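Side-chain contact in Alr1010 protein (Nostoc, PDB 3URG), which probably binds calcium ions, as a member of the CcbP family of calcium-binding proteins: residues E28-R33 with A132-L137. Sequence-based numbering, arbitrary orientation.
Sequences ETREHR and AIADWL
Arg-30 reaches across to helix 127-141 and runs along the carboxylate of Asp-135 before its guanidinium settles beside Ala-134. Its CB stays at the margin, 3.9 Å from OD2 of Asp-135. CG and CD slide past the same oxygen, CG at 3.5 Å. With the chain extended from CG to NE, the tip is carried beyond the carboxylate, and NH1 turns back to donate to OD2 of Asp-135 at 2.9 Å. That oxygen lies in the guanidinium plane of Arg-30, whereas NH1 meets it from above the carboxylate plane, the two flat groups being turned 72° apart. The methyl of Ala-134 covers one guanidinium face, its CB 3.4 Å from NH1 of Arg-30.

Arg-33, one turn further along helix 28-39, takes the same acid differently. Bent at chi3 (56°), it presents its guanidinium side-on and almost coplanar with the carboxylate: NE donates to OD1 of Asp-135 at 2.8 Å, and NH2 donates to the syn lone pair of OD2 at 2.9 Å. Tyr-55 of helix 45-59 touches both Arg-33 and Asp-135, placing the cluster where three helices meet.

Segments 28-33 and 132-137 cross nearly at right angles (-96°), their axes 10.6 Å apart at closest approach, so long arginine side chains span the gap. Three N-H...O hydrogen bonds thus grip the carboxylate of the buried Asp-135, two of them on OD2, in a salt-bridge network with Arg-30 and Arg-33. The paired bonds from Arg-33 should restrict rotation of the carboxylate, and two arginines around a single acid probably stabilise Asp-135 in its ionised form.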
loop_
_atom_site.group_PDB
_atom_site.type_symbol
_atom_site.label_atom_id
_atom_site.label_comp_id
_atom_site.label_asym_id
_atom_site.label_seq_id
_atom_site.Cartn_x
_atom_site.Cartn_y
_atom_site.Cartn_z
ATOM N N GLU A 28 -4.910 -18.653 2.266
ATOM C CA GLU A 28 -4.768 -18.900 3.703
ATOM C C GLU A 28 -3.406 -18.482 4.250
ATOM O O GLU A 28 -3.283 -18.122 5.414
ATOM C CB GLU A 28 -5.068 -20.366 4.045
ATOM C CG GLU A 28 -6.478 -20.805 3.687
ATOM C CD GLU A 28 -7.552 -19.962 4.363
ATOM O OE1 GLU A 28 -7.272 -19.356 5.421
ATOM O OE2 GLU A 28 -8.682 -19.915 3.837
ATOM N N THR A 29 -2.376 -18.517 3.415
ATOM C CA THR A 29 -1.077 -18.036 3.863
ATOM C C THR A 29 -1.156 -16.537 4.180
ATOM O O THR A 29 -0.666 -16.079 5.216
ATOM C CB THR A 29 0.009 -18.288 2.802
ATOM O OG1 THR A 29 0.053 -19.683 2.490
ATOM C CG2 THR A 29 1.370 -17.842 3.320
ATOM N N ARG A 30 -1.795 -15.774 3.298
ATOM C CA ARG A 30 -1.937 -14.336 3.528
ATOM C C ARG A 30 -2.878 -14.065 4.719
ATOM O O ARG A 30 -2.606 -13.201 5.558
ATOM C CB ARG A 30 -2.425 -13.620 2.266
ATOM C CG ARG A 30 -1.481 -13.758 1.049
ATOM C CD ARG A 30 -1.741 -12.697 -0.042
ATOM N NE ARG A 30 -0.992 -13.017 -1.263
ATOM C CZ ARG A 30 0.286 -12.702 -1.452
ATOM N NH1 ARG A 30 0.940 -12.035 -0.511
ATOM N NH2 ARG A 30 0.916 -13.056 -2.570
ATOM N N GLU A 31 -3.972 -14.817 4.796
ATOM C CA GLU A 31 -4.906 -14.683 5.912
ATOM C C GLU A 31 -4.208 -14.905 7.256
ATOM O O GLU A 31 -4.396 -14.138 8.193
ATOM C CB GLU A 31 -6.094 -15.649 5.755
ATOM C CG GLU A 31 -6.969 -15.370 4.522
ATOM C CD GLU A 31 -7.887 -14.167 4.696
ATOM O OE1 GLU A 31 -8.042 -13.673 5.841
ATOM O OE2 GLU A 31 -8.461 -13.719 3.685
ATOM N N HIS A 32 -3.406 -15.958 7.358
ATOM C CA HIS A 32 -2.711 -16.241 8.618
ATOM C C HIS A 32 -1.790 -15.084 8.988
ATOM O O HIS A 32 -1.733 -14.661 10.140
ATOM C CB HIS A 32 -1.890 -17.528 8.507
ATOM C CG HIS A 32 -1.138 -17.879 9.753
ATOM N ND1 HIS A 32 -1.761 -18.339 10.893
ATOM C CD2 HIS A 32 0.188 -17.866 10.030
ATOM C CE1 HIS A 32 -0.854 -18.578 11.823
ATOM N NE2 HIS A 32 0.337 -18.293 11.326
ATOM N N ARG A 33 -1.061 -14.585 8.000
ATOM C CA ARG A 33 -0.091 -13.529 8.245
ATOM C C ARG A 33 -0.805 -12.238 8.646
ATOM O O ARG A 33 -0.382 -11.538 9.571
ATOM C CB ARG A 33 0.780 -13.304 7.008
ATOM C CG ARG A 33 1.783 -12.184 7.169
ATOM C CD ARG A 33 2.906 -12.300 6.136
ATOM N NE ARG A 33 2.406 -12.337 4.761
ATOM C CZ ARG A 33 2.550 -13.382 3.952
ATOM N NH1 ARG A 33 3.178 -14.467 4.387
ATOM N NH2 ARG A 33 2.072 -13.344 2.716
ATOM N N ALA A 132 4.654 -7.761 1.169
ATOM C CA ALA A 132 3.814 -6.806 1.900
ATOM C C ALA A 132 2.891 -6.051 0.951
ATOM O O ALA A 132 1.727 -5.826 1.245
ATOM C CB ALA A 132 4.669 -5.831 2.696
ATOM N N ILE A 133 3.407 -5.648 -0.198
ATOM C CA ILE A 133 2.536 -5.014 -1.180
ATOM C C ILE A 133 1.425 -5.960 -1.649
ATOM O O ILE A 133 0.261 -5.560 -1.736
ATOM C CB ILE A 133 3.330 -4.497 -2.393
ATOM C CG1 ILE A 133 4.236 -3.337 -1.967
ATOM C CG2 ILE A 133 2.369 -4.016 -3.473
ATOM C CD1 ILE A 133 5.155 -2.837 -3.100
ATOM N N ALA A 134 1.793 -7.206 -1.958
ATOM C CA ALA A 134 0.821 -8.230 -2.345
ATOM C C ALA A 134 -0.232 -8.498 -1.258
ATOM O O ALA A 134 -1.393 -8.781 -1.565
ATOM C CB ALA A 134 1.538 -9.522 -2.707
ATOM N N ASP A 135 0.175 -8.429 0.006
ATOM C CA ASP A 135 -0.762 -8.655 1.113
ATOM C C ASP A 135 -1.805 -7.543 1.114
ATOM O O ASP A 135 -3.004 -7.774 1.340
ATOM C CB ASP A 135 -0.030 -8.653 2.457
ATOM C CG ASP A 135 0.700 -9.961 2.752
ATOM O OD1 ASP A 135 1.565 -9.941 3.652
ATOM O OD2 ASP A 135 0.425 -11.000 2.105
ATOM N N TRP A 136 -1.339 -6.321 0.883
ATOM C CA TRP A 136 -2.241 -5.169 0.892
ATOM C C TRP A 136 -3.195 -5.247 -0.302
ATOM O O TRP A 136 -4.399 -5.065 -0.158
ATOM C CB TRP A 136 -1.436 -3.855 0.872
ATOM C CG TRP A 136 -2.291 -2.619 0.712
ATOM C CD1 TRP A 136 -2.220 -1.702 -0.294
ATOM C CD2 TRP A 136 -3.348 -2.182 1.580
ATOM N NE1 TRP A 136 -3.156 -0.717 -0.106
ATOM C CE2 TRP A 136 -3.865 -0.987 1.037
ATOM C CE3 TRP A 136 -3.906 -2.685 2.761
ATOM C CZ2 TRP A 136 -4.913 -0.281 1.633
ATOM C CZ3 TRP A 136 -4.954 -1.970 3.361
ATOM C CH2 TRP A 136 -5.446 -0.792 2.789
ATOM N N LEU A 137 -2.649 -5.522 -1.487
ATOM C CA LEU A 137 -3.481 -5.733 -2.672
ATOM C C LEU A 137 -4.506 -6.858 -2.460
ATOM O O LEU A 137 -5.657 -6.765 -2.903
ATOM C CB LEU A 137 -2.601 -6.027 -3.891
ATOM C CG LEU A 137 -1.718 -4.842 -4.294
ATOM C CD1 LEU A 137 -0.801 -5.184 -5.476
ATOM C CD2 LEU A 137 -2.599 -3.645 -4.618
#